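Local coordinates for protein LbpB B-lobe (Moraxella bovis, PDB 3UAQ) that probably binds host lactoferrin as a lipoprotein, consistent with a role in iron acquisition, its N-lobe pairing a handle domain with a beta barrel, at residues T250-T255 against Y267-D272; A171-H176 against F240-D245; S204-D209 against P298-K303; Q233-A238 against S254-A259; W125-L130 against Y229-G234. All coordinates share one frame; numbering follows the deposited sequence.

Contact 1 of 5, residues T250-T255 against Y267-D272; sequences TGTLST and YVDRYD
T250-T255 and Y267-D272 are antiparallel strands whose short axes lie 4.4 Å apart at 134°, well away from a straight antiparallel run. A classic beta bulge breaks the ladder: R270 and Y271 both face L253, and L253 O accepts two N-H groups in its carbonyl plane, from R270 N at 2.9 Å and from Y271 N at 3.2 Å. L253 N answers with a nearly straight bond to Y271 O (2.8 Å, 169°), while T255 and V268 exchange a reciprocal pair of backbone bonds.

T252 and D272 lie side by side and point the same way. With OG1 beside the backbone N (chi1 -51°), T252 gives its hydroxyl proton to D272 OD1 at 2.8 Å, and its CG2 rests 3.6 Å from D269 CG. On the other face L253 CD1 meets Y271 CB at 3.9 Å. R270 NE makes a weak bond to T255 OG1 (3.4 Å), its guanidinium being held mainly by a salt bridge to E223; D272 likewise pairs with K289.

The two strands form a beta hairpin of the barrel sheet. Strand 236-243 flanks 248-257 in that sheet, strand 281-288 flanks 266-278, and W177 of strand 170-184 packs on L253, T255 and R270.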
# COMPACT_ATOMS: atom_id res chain seq x y z
N THR A 250 17.94 19.50 11.63
CA THR A 250 17.07 20.56 11.12
C THR A 250 16.16 20.08 10.00
O THR A 250 16.26 18.94 9.56
CB THR A 250 17.87 21.75 10.59
OG1 THR A 250 19.23 21.34 10.35
CG2 THR A 250 17.86 22.89 11.59
N GLY A 251 15.28 20.95 9.54
CA GLY A 251 14.41 20.61 8.44
C GLY A 251 13.14 21.42 8.33
O GLY A 251 12.82 22.23 9.21
N THR A 252 12.40 21.19 7.25
CA THR A 252 11.21 21.96 6.96
C THR A 252 10.10 21.06 6.43
O THR A 252 10.34 20.17 5.60
CB THR A 252 11.52 23.06 5.94
OG1 THR A 252 12.66 23.81 6.39
CG2 THR A 252 10.32 23.99 5.75
N LEU A 253 8.88 21.29 6.90
CA LEU A 253 7.70 20.59 6.41
C LEU A 253 6.80 21.59 5.69
O LEU A 253 6.42 22.60 6.27
CB LEU A 253 6.92 19.95 7.56
CG LEU A 253 7.75 19.47 8.74
CD1 LEU A 253 6.85 19.10 9.92
CD2 LEU A 253 8.63 18.29 8.34
N SER A 254 6.48 21.30 4.44
CA SER A 254 5.67 22.20 3.63
C SER A 254 4.47 21.49 3.05
O SER A 254 4.37 20.26 3.11
CB SER A 254 6.52 22.83 2.52
OG SER A 254 7.76 22.14 2.36
N THR A 255 3.55 22.26 2.49
CA THR A 255 2.35 21.68 1.89
C THR A 255 2.23 22.11 0.44
O THR A 255 2.42 23.29 0.10
CB THR A 255 1.08 22.10 2.64
OG1 THR A 255 1.19 21.74 4.02
CG2 THR A 255 -0.15 21.42 2.02
N TYR A 267 4.47 25.30 -3.04
CA TYR A 267 4.67 24.78 -1.69
C TYR A 267 4.75 25.89 -0.64
O TYR A 267 5.45 26.89 -0.83
CB TYR A 267 5.92 23.90 -1.64
CG TYR A 267 5.67 22.48 -2.12
CD1 TYR A 267 5.71 22.17 -3.48
CD2 TYR A 267 5.39 21.46 -1.23
CE1 TYR A 267 5.48 20.88 -3.92
CE2 TYR A 267 5.17 20.17 -1.66
CZ TYR A 267 5.21 19.88 -3.01
OH TYR A 267 4.99 18.60 -3.45
N VAL A 268 4.02 25.71 0.45
CA VAL A 268 4.05 26.67 1.55
C VAL A 268 4.64 26.03 2.80
O VAL A 268 4.17 24.98 3.25
CB VAL A 268 2.65 27.21 1.86
CG1 VAL A 268 1.62 26.11 1.70
CG2 VAL A 268 2.61 27.79 3.26
N ASP A 269 5.68 26.66 3.36
CA ASP A 269 6.32 26.13 4.56
C ASP A 269 5.42 26.31 5.78
O ASP A 269 4.96 27.42 6.08
CB ASP A 269 7.69 26.78 4.78
CG ASP A 269 8.68 26.45 3.68
OD1 ASP A 269 8.42 25.49 2.92
OD2 ASP A 269 9.72 27.13 3.58
N ARG A 270 5.16 25.21 6.48
CA ARG A 270 4.33 25.23 7.68
C ARG A 270 5.19 25.23 8.94
O ARG A 270 4.93 25.98 9.87
CB ARG A 270 3.41 24.01 7.70
CG ARG A 270 2.47 23.91 6.51
CD ARG A 270 1.33 24.92 6.60
NE ARG A 270 0.20 24.54 5.75
CZ ARG A 270 -0.70 25.40 5.28
NH1 ARG A 270 -0.61 26.69 5.58
NH2 ARG A 270 -1.69 24.96 4.51
N TYR A 271 6.20 24.37 8.94
CA TYR A 271 7.04 24.17 10.13
C TYR A 271 8.51 24.02 9.79
O TYR A 271 8.89 23.26 8.89
CB TYR A 271 6.59 22.91 10.89
CG TYR A 271 5.23 23.02 11.54
CD1 TYR A 271 4.09 22.52 10.92
CD2 TYR A 271 5.08 23.62 12.79
CE1 TYR A 271 2.84 22.61 11.51
CE2 TYR A 271 3.84 23.71 13.39
CZ TYR A 271 2.72 23.21 12.75
OH TYR A 271 1.48 23.31 13.35
N ASP A 272 9.35 24.77 10.50
CA ASP A 272 10.77 24.48 10.55
C ASP A 272 11.02 23.52 11.70
O ASP A 272 10.20 23.40 12.60
CB ASP A 272 11.59 25.75 10.75
CG ASP A 272 12.05 26.36 9.44
OD1 ASP A 272 12.24 25.61 8.47
OD2 ASP A 272 12.21 27.60 9.38

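Contact 2 of 5, residues A171-H176 against F240-D245; sequences ANYTGH and FKADFD
A171-Y173 and F240-A242 run antiparallel, their axes 4.7 Å apart at 154°. They join strands 170-184 and 236-243 of the curled antiparallel sheet that makes the beta barrel of the lobe. Two hydrogen-bonded pairs enclose the non-hydrogen-bonded pair N172-K241. In each of them, A171 with A242 and Y173 with F240, the backbone N of either residue donates to the carbonyl O of the other, and all four of these N-to-O distances are 2.9 Å.

Y173, F240, A171 and A242 put their side chains on one face. The stems of the two aromatic residues touch, Y173 CB to F240 CB at 3.7 Å. With CG beside the backbone N (chi1 -61°), the tyrosine ring extends alongside the neighbouring strand as far as A242, whose CB meets its edge near the ring plane, 3.6 Å from Y173 CE2. L321 of strand 320-326 packs against both Y173 and F240.

Beyond the end of its strand, F244 comes from the direction opposite to Y173. Its ring lies edge-to-face with F313, and its CE2 approaches A171 CB at 4.1 Å. Y173 OH, hydrogen-bonded to A318 O, lies in the plane of the F244 ring at its edge, 3.6 Å from F244 CZ.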
# COMPACT_ATOMS: atom_id res chain seq x y z
N ALA A 171 24.39 14.25 6.70
CA ALA A 171 23.53 13.64 5.69
C ALA A 171 22.25 14.44 5.46
O ALA A 171 21.85 15.25 6.29
CB ALA A 171 23.19 12.20 6.07
N ASN A 172 21.62 14.22 4.31
CA ASN A 172 20.36 14.89 3.98
C ASN A 172 19.22 13.91 3.76
O ASN A 172 19.39 12.87 3.12
CB ASN A 172 20.53 15.77 2.74
CG ASN A 172 21.17 17.10 3.05
OD1 ASN A 172 21.48 17.40 4.21
ND2 ASN A 172 21.37 17.92 2.03
N TYR A 173 18.06 14.25 4.30
CA TYR A 173 16.89 13.39 4.17
C TYR A 173 15.76 14.11 3.46
O TYR A 173 15.67 15.34 3.49
CB TYR A 173 16.41 12.94 5.55
CG TYR A 173 17.41 12.14 6.35
CD1 TYR A 173 17.31 10.76 6.45
CD2 TYR A 173 18.45 12.77 7.03
CE1 TYR A 173 18.22 10.02 7.19
CE2 TYR A 173 19.36 12.04 7.78
CZ TYR A 173 19.24 10.67 7.86
OH TYR A 173 20.15 9.96 8.60
N THR A 174 14.91 13.32 2.82
CA THR A 174 13.67 13.82 2.26
C THR A 174 12.57 12.77 2.42
O THR A 174 12.82 11.57 2.39
CB THR A 174 13.84 14.25 0.78
OG1 THR A 174 12.56 14.31 0.14
CG2 THR A 174 14.73 13.26 0.03
N GLY A 175 11.35 13.25 2.62
CA GLY A 175 10.21 12.38 2.84
C GLY A 175 8.92 13.16 3.00
O GLY A 175 8.61 14.05 2.20
N HIS A 176 8.16 12.84 4.05
CA HIS A 176 6.85 13.45 4.21
C HIS A 176 6.45 13.60 5.67
O HIS A 176 7.19 13.19 6.57
CB HIS A 176 5.81 12.58 3.51
CG HIS A 176 5.39 11.39 4.31
ND1 HIS A 176 6.26 10.36 4.63
CD2 HIS A 176 4.21 11.07 4.88
CE1 HIS A 176 5.63 9.46 5.35
NE2 HIS A 176 4.38 9.86 5.52
N PHE A 240 14.99 17.19 5.62
CA PHE A 240 15.79 17.19 6.84
C PHE A 240 17.28 17.31 6.56
O PHE A 240 17.77 16.85 5.52
CB PHE A 240 15.55 15.91 7.65
CG PHE A 240 14.10 15.62 7.90
CD1 PHE A 240 13.38 14.81 7.02
CD2 PHE A 240 13.45 16.15 9.00
CE1 PHE A 240 12.04 14.54 7.25
CE2 PHE A 240 12.10 15.89 9.23
CZ PHE A 240 11.40 15.08 8.35
N LYS A 241 18.00 17.94 7.49
CA LYS A 241 19.45 17.96 7.45
C LYS A 241 19.99 17.45 8.78
O LYS A 241 19.67 18.00 9.84
CB LYS A 241 20.00 19.35 7.15
CG LYS A 241 21.52 19.39 7.11
CD LYS A 241 22.05 19.86 5.75
CE LYS A 241 22.29 21.36 5.75
NZ LYS A 241 23.04 21.74 7.00
N ALA A 242 20.78 16.39 8.71
CA ALA A 242 21.38 15.80 9.90
C ALA A 242 22.87 16.09 9.99
O ALA A 242 23.66 15.65 9.15
CB ALA A 242 21.12 14.29 9.93
N ASP A 243 23.26 16.84 11.02
CA ASP A 243 24.67 17.07 11.32
C ASP A 243 25.05 16.24 12.54
O ASP A 243 24.83 16.65 13.68
CB ASP A 243 24.92 18.56 11.59
CG ASP A 243 26.40 18.91 11.57
OD1 ASP A 243 27.24 17.99 11.68
OD2 ASP A 243 26.72 20.11 11.45
N PHE A 244 25.61 15.05 12.28
CA PHE A 244 25.99 14.13 13.35
C PHE A 244 27.22 14.63 14.10
O PHE A 244 27.53 14.16 15.20
CB PHE A 244 26.25 12.73 12.79
CG PHE A 244 25.07 12.15 12.06
CD1 PHE A 244 23.92 11.79 12.73
CD2 PHE A 244 25.13 11.97 10.68
CE1 PHE A 244 22.83 11.25 12.05
CE2 PHE A 244 24.05 11.43 9.99
CZ PHE A 244 22.90 11.08 10.68
N ASP A 245 27.93 15.58 13.50
CA ASP A 245 29.09 16.17 14.15
C ASP A 245 28.67 17.26 15.13
O ASP A 245 29.09 17.27 16.29
CB ASP A 245 30.06 16.73 13.11
CG ASP A 245 30.64 15.64 12.21
OD1 ASP A 245 30.51 14.45 12.56
OD2 ASP A 245 31.22 15.99 11.16

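Contact 3 of 5, residues S204-D209 against P298-K303; sequences SGYKMD and PNFFNK
Y206 and F300 form an offset stack with centroids 3.9 Å apart and planes only 15° from parallel. F300 CZ lies over one face of the tyrosine toward its rim, whereas Y206 CD2 lies over the centre of the phenylalanine. Y206 holds CG beside the backbone N (chi1 -75°), which sends its ring from the turn toward the 298-303 loop.

A CH-pi contact covers the opposite face of Y206. P298 CB stands 3.9 Å from the ring centroid and 18° off its normal, with Y206 CZ as its closest ring atom. The tyrosine is thus sandwiched between a proline and a phenylalanine two residues apart in sequence, while the intervening backbone, N299 C and F300 N, passes in plane at the ring edge.

Apolar packing extends the group to M208. Its CG meets the edge of F300, 3.8 Å from F300 CE2, and its side chain also touches F179 of strand 170-184. R187 packs on both Y206 and F300, and the ring of F200 meets that of the tyrosine.

Hydrogen bonds act within each loop. K207 N bonds to S204 O at 2.9 Å, closing a type I beta turn, and the model places N299 OD1 against F301 N as in an Asx turn, though that bond is doubtfully short. With neither segment a helix or strand, the arrangement is a CH-pi contact and an offset stack on opposite faces of one tyrosine, joining two long loops between strands of the barrel domain.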
# COMPACT_ATOMS: atom_id res chain seq x y z
N SER A 204 -12.90 24.82 4.23
CA SER A 204 -12.89 25.50 2.94
C SER A 204 -12.02 26.71 3.14
O SER A 204 -11.06 26.91 2.39
CB SER A 204 -14.30 25.92 2.52
OG SER A 204 -14.99 24.84 1.93
N GLY A 205 -12.34 27.50 4.15
CA GLY A 205 -11.47 28.58 4.58
C GLY A 205 -10.12 27.97 4.89
O GLY A 205 -9.08 28.62 4.72
N TYR A 206 -10.14 26.72 5.32
CA TYR A 206 -8.92 26.01 5.69
C TYR A 206 -8.39 25.12 4.58
O TYR A 206 -7.39 24.42 4.76
CB TYR A 206 -9.15 25.18 6.96
CG TYR A 206 -9.21 26.01 8.23
CD1 TYR A 206 -10.42 26.47 8.72
CD2 TYR A 206 -8.06 26.33 8.93
CE1 TYR A 206 -10.49 27.23 9.89
CE2 TYR A 206 -8.11 27.08 10.10
CZ TYR A 206 -9.33 27.53 10.57
OH TYR A 206 -9.38 28.28 11.74
N LYS A 207 -9.07 25.14 3.43
CA LYS A 207 -8.74 24.26 2.30
C LYS A 207 -8.82 22.78 2.70
O LYS A 207 -8.04 21.95 2.21
CB LYS A 207 -7.35 24.57 1.72
CG LYS A 207 -7.08 26.06 1.47
CD LYS A 207 -8.19 26.71 0.67
CE LYS A 207 -8.09 28.23 0.70
NZ LYS A 207 -9.33 28.90 0.21
N MET A 208 -9.76 22.47 3.58
CA MET A 208 -10.02 21.10 4.00
C MET A 208 -11.35 20.64 3.42
O MET A 208 -12.21 21.45 3.11
CB MET A 208 -10.06 21.00 5.53
CG MET A 208 -8.70 21.12 6.21
SD MET A 208 -7.72 19.60 6.06
CE MET A 208 -6.13 20.18 6.61
N ASP A 209 -11.51 19.33 3.26
CA ASP A 209 -12.80 18.80 2.88
C ASP A 209 -13.80 19.15 3.97
O ASP A 209 -13.41 19.37 5.12
CB ASP A 209 -12.74 17.29 2.67
CG ASP A 209 -11.97 16.91 1.42
OD1 ASP A 209 -12.47 17.19 0.31
OD2 ASP A 209 -10.88 16.33 1.56
N PRO A 298 -7.06 32.19 7.71
CA PRO A 298 -7.16 31.16 8.74
C PRO A 298 -5.97 30.22 8.68
O PRO A 298 -5.48 29.94 7.58
CB PRO A 298 -8.45 30.43 8.38
CG PRO A 298 -8.57 30.60 6.90
CD PRO A 298 -8.01 31.96 6.60
N ASN A 299 -5.53 29.72 9.83
CA ASN A 299 -4.33 28.91 9.88
C ASN A 299 -4.33 27.94 11.05
O ASN A 299 -4.29 28.36 12.21
CB ASN A 299 -3.11 29.83 9.96
CG ASN A 299 -1.78 29.10 9.75
OD1 ASN A 299 -1.68 27.91 9.97
ND2 ASN A 299 -0.77 29.83 9.32
N PHE A 300 -4.37 26.64 10.75
CA PHE A 300 -4.29 25.59 11.75
C PHE A 300 -2.93 25.55 12.43
O PHE A 300 -2.79 25.03 13.53
CB PHE A 300 -4.51 24.23 11.09
CG PHE A 300 -5.95 23.93 10.76
CD1 PHE A 300 -6.96 24.19 11.68
CD2 PHE A 300 -6.29 23.36 9.54
CE1 PHE A 300 -8.28 23.90 11.37
CE2 PHE A 300 -7.61 23.07 9.23
CZ PHE A 300 -8.61 23.35 10.15
N PHE A 301 -1.93 26.12 11.76
CA PHE A 301 -0.53 25.88 12.10
C PHE A 301 0.19 27.13 12.63
O PHE A 301 1.26 27.49 12.14
CB PHE A 301 0.18 25.34 10.86
CG PHE A 301 -0.67 24.39 10.07
CD1 PHE A 301 -0.83 23.08 10.49
CD2 PHE A 301 -1.33 24.81 8.92
CE1 PHE A 301 -1.63 22.18 9.77
CE2 PHE A 301 -2.13 23.92 8.19
CZ PHE A 301 -2.28 22.61 8.62
N ASN A 302 -0.41 27.76 13.63
CA ASN A 302 0.10 29.01 14.19
C ASN A 302 0.88 28.85 15.50
O ASN A 302 1.41 29.82 16.03
CB ASN A 302 -1.04 30.01 14.38
CG ASN A 302 -2.25 29.40 15.07
OD1 ASN A 302 -2.46 28.19 15.00
ND2 ASN A 302 -3.04 30.23 15.73
N LYS A 303 0.93 27.63 16.02
CA LYS A 303 1.64 27.38 17.28
C LYS A 303 2.82 26.45 17.09
O LYS A 303 2.74 25.49 16.31
CB LYS A 303 0.70 26.80 18.33
CG LYS A 303 -0.51 27.64 18.64
CD LYS A 303 -0.13 29.05 19.05
CE LYS A 303 -1.36 29.87 19.43
NZ LYS A 303 -1.08 31.33 19.46

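Contact 4 of 5, residues Q233-A238 against S254-A259; sequences QGNHRA and STKQKA
N235, just before strand 236-243, meets K256 near the end of strand 248-257. K256 N donates to N235 O at 2.7 Å in a nearly straight bond (169°), and the same oxygen receives a CA-H...O contact from T255 CA. The lysine side chain crosses that of N235 and bends at chi3 (49°), bringing CE to 3.1 Å from N235 OD1 and to 3.4 Å from G234 O. N235 OD1 is hydrogen-bonded to Q228 NE2; the amine of K256 makes a long, weak ion pair with E265.

One step along, H236 and T255 form a non-hydrogen-bonded pair, their side chains side by side and pointing the same way. H236 CD2 is 3.7 Å from T255 OG1 and approaches T255 CG2 almost as closely. E223 OE1, hydrogen-bonded to H236 NE2, holds the imidazole from outside the pair. Next, R237 and S254 exchange backbone bonds as a hydrogen-bonded pair: R237 N reaches S254 O at 2.9 Å, and the same oxygen also accepts from W177 NE1.

Strands 236-243 and 248-257 form a beta hairpin, antiparallel at 145° over these short segments. In the barrel sheet strand 170-184 lies beyond the first, as the backbone bond of A238 with G175 attests, and strand 266-278 lies beyond the second.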
# COMPACT_ATOMS: atom_id res chain seq x y z
N GLN A 233 -2.67 11.87 -0.85
CA GLN A 233 -1.30 11.59 -0.42
C GLN A 233 -0.27 12.35 -1.24
O GLN A 233 -0.52 12.69 -2.40
CB GLN A 233 -1.01 10.08 -0.49
CG GLN A 233 -1.69 9.25 0.59
CD GLN A 233 -1.18 7.82 0.61
OE1 GLN A 233 0.02 7.58 0.77
NE2 GLN A 233 -2.09 6.86 0.45
N GLY A 234 0.89 12.59 -0.64
CA GLY A 234 2.01 13.18 -1.36
C GLY A 234 1.92 14.69 -1.52
O GLY A 234 2.64 15.27 -2.32
N ASN A 235 1.03 15.32 -0.75
CA ASN A 235 0.92 16.77 -0.79
C ASN A 235 1.61 17.43 0.41
O ASN A 235 1.56 18.65 0.58
CB ASN A 235 -0.54 17.21 -0.87
CG ASN A 235 -1.31 16.46 -1.94
OD1 ASN A 235 -1.05 16.61 -3.13
ND2 ASN A 235 -2.28 15.66 -1.51
N HIS A 236 2.25 16.60 1.24
CA HIS A 236 2.94 17.12 2.41
C HIS A 236 4.41 16.70 2.44
O HIS A 236 4.75 15.53 2.67
CB HIS A 236 2.19 16.71 3.69
CG HIS A 236 0.76 17.13 3.68
ND1 HIS A 236 -0.23 16.39 3.06
CD2 HIS A 236 0.15 18.24 4.16
CE1 HIS A 236 -1.38 17.02 3.18
NE2 HIS A 236 -1.18 18.14 3.85
N ARG A 237 5.28 17.67 2.17
CA ARG A 237 6.69 17.39 1.95
C ARG A 237 7.51 17.59 3.22
O ARG A 237 7.27 18.53 3.98
CB ARG A 237 7.24 18.27 0.83
CG ARG A 237 8.72 18.08 0.56
CD ARG A 237 9.15 18.81 -0.70
NE ARG A 237 10.03 17.99 -1.52
CZ ARG A 237 11.30 18.28 -1.80
NH1 ARG A 237 11.84 19.39 -1.33
NH2 ARG A 237 12.02 17.46 -2.55
N ALA A 238 8.47 16.70 3.44
CA ALA A 238 9.38 16.82 4.58
C ALA A 238 10.81 16.83 4.09
O ALA A 238 11.18 16.04 3.22
CB ALA A 238 9.15 15.69 5.58
N SER A 254 6.48 21.30 4.44
CA SER A 254 5.67 22.20 3.63
C SER A 254 4.47 21.49 3.05
O SER A 254 4.37 20.26 3.11
CB SER A 254 6.52 22.83 2.52
OG SER A 254 7.76 22.14 2.36
N THR A 255 3.55 22.26 2.49
CA THR A 255 2.35 21.68 1.89
C THR A 255 2.23 22.11 0.44
O THR A 255 2.42 23.29 0.10
CB THR A 255 1.08 22.10 2.64
OG1 THR A 255 1.19 21.74 4.02
CG2 THR A 255 -0.15 21.42 2.02
N LYS A 256 1.92 21.15 -0.42
CA LYS A 256 1.62 21.44 -1.82
C LYS A 256 0.21 22.00 -1.95
O LYS A 256 -0.77 21.33 -1.62
CB LYS A 256 1.77 20.19 -2.69
CG LYS A 256 0.80 20.13 -3.85
CD LYS A 256 1.23 19.12 -4.91
CE LYS A 256 1.57 17.78 -4.30
NZ LYS A 256 1.33 16.66 -5.26
N GLN A 257 0.12 23.24 -2.42
CA GLN A 257 -1.13 23.83 -2.87
C GLN A 257 -1.14 23.85 -4.39
O GLN A 257 -0.10 24.08 -5.03
CB GLN A 257 -1.28 25.26 -2.36
CG GLN A 257 -0.51 25.57 -1.10
CD GLN A 257 -1.41 25.97 0.05
OE1 GLN A 257 -1.31 25.43 1.14
NE2 GLN A 257 -2.32 26.91 -0.20
N LYS A 258 -2.30 23.58 -4.97
CA LYS A 258 -2.53 23.76 -6.40
C LYS A 258 -4.03 23.92 -6.57
O LYS A 258 -4.80 23.00 -6.30
CB LYS A 258 -2.03 22.57 -7.20
CG LYS A 258 -2.54 22.53 -8.64
CD LYS A 258 -2.33 21.15 -9.28
CE LYS A 258 -2.94 21.06 -10.67
NZ LYS A 258 -2.19 21.82 -11.71
N ALA A 259 -4.45 25.11 -7.00
CA ALA A 259 -5.87 25.48 -6.96
C ALA A 259 -6.72 24.83 -8.05
O ALA A 259 -7.69 24.12 -7.76
CB ALA A 259 -6.02 26.98 -7.01

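Contact 5 of 5, residues W125-L130 against Y229-G234; sequences WIFTGL and YAPRQG
P231 packs against the adjoining ends of W125 and F127, two aromatic residues that alternate along one strand and project from the same side of it. The proline and tryptophan side chains cross at about a right angle, and P231 CB comes within 3.3 Å of W125 CH2, at the six-membered end of the indole; this approach is oblique to the ring. Against F127 the geometry differs: P231 CB lies in the plane of the phenyl ring at its edge, 3.7 Å from F127 CE2, and P231 CG is 3.8 Å from F127 CZ. One methylene therefore touches both aromatics.

Both CB atoms point toward the loop, and CG, set between the backbone N and the carbonyl carbon (chi1 43° for W125, 74° for F127), carries the rings on. R232 O lies at the indole edge, 3.9 Å from W125 CZ2, while Q233 CG comes obliquely to that same carbon at 4.0 Å. Polar ends of the loop residues turn to other partners, R232 to a salt bridge with D209 and Q233 OE1 to a hydrogen bond with D115 N.

F221 stacks on F127, meets the W125 ring obliquely and touches P231, while Y112 packs on all three. The contact is an aromatic-proline cluster between strand 121-128 of the handle region and a long loop of the barrel region, consistent with a domain interface within the lobe.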
# COMPACT_ATOMS: atom_id res chain seq x y z
N TRP A 125 -1.34 7.60 8.47
CA TRP A 125 -2.65 7.43 9.07
C TRP A 125 -3.32 6.15 8.61
O TRP A 125 -2.79 5.43 7.76
CB TRP A 125 -3.54 8.63 8.72
CG TRP A 125 -3.42 9.07 7.29
CD1 TRP A 125 -2.69 10.12 6.81
CD2 TRP A 125 -4.06 8.48 6.16
NE1 TRP A 125 -2.84 10.22 5.45
CE2 TRP A 125 -3.67 9.22 5.02
CE3 TRP A 125 -4.92 7.39 5.99
CZ2 TRP A 125 -4.12 8.91 3.73
CZ3 TRP A 125 -5.36 7.09 4.71
CH2 TRP A 125 -4.96 7.85 3.60
N ILE A 126 -4.48 5.88 9.19
CA ILE A 126 -5.30 4.75 8.78
C ILE A 126 -6.68 4.95 9.39
O ILE A 126 -6.79 5.18 10.59
CB ILE A 126 -4.70 3.43 9.27
CG1 ILE A 126 -5.69 2.27 9.09
CG2 ILE A 126 -4.27 3.55 10.73
CD1 ILE A 126 -5.05 0.91 9.29
N PHE A 127 -7.72 4.86 8.57
CA PHE A 127 -9.08 5.18 9.03
C PHE A 127 -10.20 4.47 8.26
O PHE A 127 -10.01 4.01 7.13
CB PHE A 127 -9.32 6.69 8.95
CG PHE A 127 -9.52 7.19 7.54
CD1 PHE A 127 -10.79 7.35 7.03
CD2 PHE A 127 -8.43 7.48 6.74
CE1 PHE A 127 -10.98 7.81 5.72
CE2 PHE A 127 -8.61 7.95 5.44
CZ PHE A 127 -9.88 8.11 4.93
N THR A 128 -11.36 4.38 8.90
CA THR A 128 -12.60 4.02 8.22
C THR A 128 -13.58 5.15 8.49
O THR A 128 -13.46 5.85 9.51
CB THR A 128 -13.24 2.74 8.78
OG1 THR A 128 -12.25 1.97 9.48
CG2 THR A 128 -13.82 1.91 7.64
N GLY A 129 -14.55 5.31 7.60
CA GLY A 129 -15.30 6.56 7.53
C GLY A 129 -14.56 7.32 6.45
O GLY A 129 -14.29 6.77 5.37
N LEU A 130 -14.28 8.60 6.68
CA LEU A 130 -14.85 9.39 7.74
C LEU A 130 -15.62 10.47 6.99
O LEU A 130 -15.10 11.57 6.76
CB LEU A 130 -13.76 10.03 8.59
CG LEU A 130 -13.13 9.16 9.68
CD1 LEU A 130 -11.65 9.49 9.90
CD2 LEU A 130 -13.93 9.32 10.96
N TYR A 229 -8.88 13.17 -4.98
CA TYR A 229 -10.09 12.99 -4.18
C TYR A 229 -9.77 12.30 -2.86
O TYR A 229 -8.60 12.20 -2.46
CB TYR A 229 -11.12 12.14 -4.94
CG TYR A 229 -11.32 12.54 -6.38
CD1 TYR A 229 -12.29 13.47 -6.74
CD2 TYR A 229 -10.54 11.98 -7.39
CE1 TYR A 229 -12.47 13.84 -8.07
CE2 TYR A 229 -10.71 12.35 -8.71
CZ TYR A 229 -11.68 13.27 -9.05
OH TYR A 229 -11.85 13.63 -10.37
N ALA A 230 -10.83 11.87 -2.19
CA ALA A 230 -10.73 10.85 -1.16
C ALA A 230 -9.72 11.23 -0.09
O ALA A 230 -9.51 12.41 0.17
CB ALA A 230 -10.35 9.51 -1.81
N PRO A 231 -9.12 10.21 0.57
CA PRO A 231 -7.87 10.43 1.30
C PRO A 231 -6.75 10.69 0.29
O PRO A 231 -6.49 9.85 -0.58
CB PRO A 231 -7.64 9.09 2.03
CG PRO A 231 -8.53 8.11 1.33
CD PRO A 231 -9.71 8.90 0.90
N ARG A 232 -6.10 11.85 0.40
CA ARG A 232 -5.06 12.24 -0.53
C ARG A 232 -3.66 11.94 0.03
O ARG A 232 -3.49 11.80 1.25
CB ARG A 232 -5.18 13.73 -0.85
CG ARG A 232 -6.56 14.16 -1.30
CD ARG A 232 -6.63 15.68 -1.42
NE ARG A 232 -7.91 16.12 -1.96
CZ ARG A 232 -9.01 16.30 -1.24
NH1 ARG A 232 -8.98 16.05 0.06
NH2 ARG A 232 -10.13 16.71 -1.81
N GLN A 233 -2.67 11.87 -0.85
CA GLN A 233 -1.30 11.59 -0.42
C GLN A 233 -0.27 12.35 -1.24
O GLN A 233 -0.52 12.69 -2.40
CB GLN A 233 -1.01 10.08 -0.49
CG GLN A 233 -1.69 9.25 0.59
CD GLN A 233 -1.18 7.82 0.61
OE1 GLN A 233 0.02 7.58 0.77
NE2 GLN A 233 -2.09 6.86 0.45
N GLY A 234 0.89 12.59 -0.64
CA GLY A 234 2.01 13.18 -1.36
C GLY A 234 1.92 14.69 -1.52
O GLY A 234 2.64 15.27 -2.32

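Contacts 2, 4 and 1 cross one antiparallel sheet in turn, pairing strands 170-184, 236-243, 248-257 and 266-278. Contacts 1 and 4 share S254 and T255, with centres about 10 Å apart; contacts 2 and 4, centres about 19 Å apart, both use strand 236-243. Contact 3 joins loops, its centre about 15 Å from that of contact 1, and F301 packs on R270 and Y271. Contact 5 alone links the handle and barrel regions. Along the chain 125-130 comes first and 298-303 last. Because contact 5 shares Q233 and G234 with contact 4 and meets contact 3 through the D209-R232 salt bridge, handle, sheet and loops are physically connected.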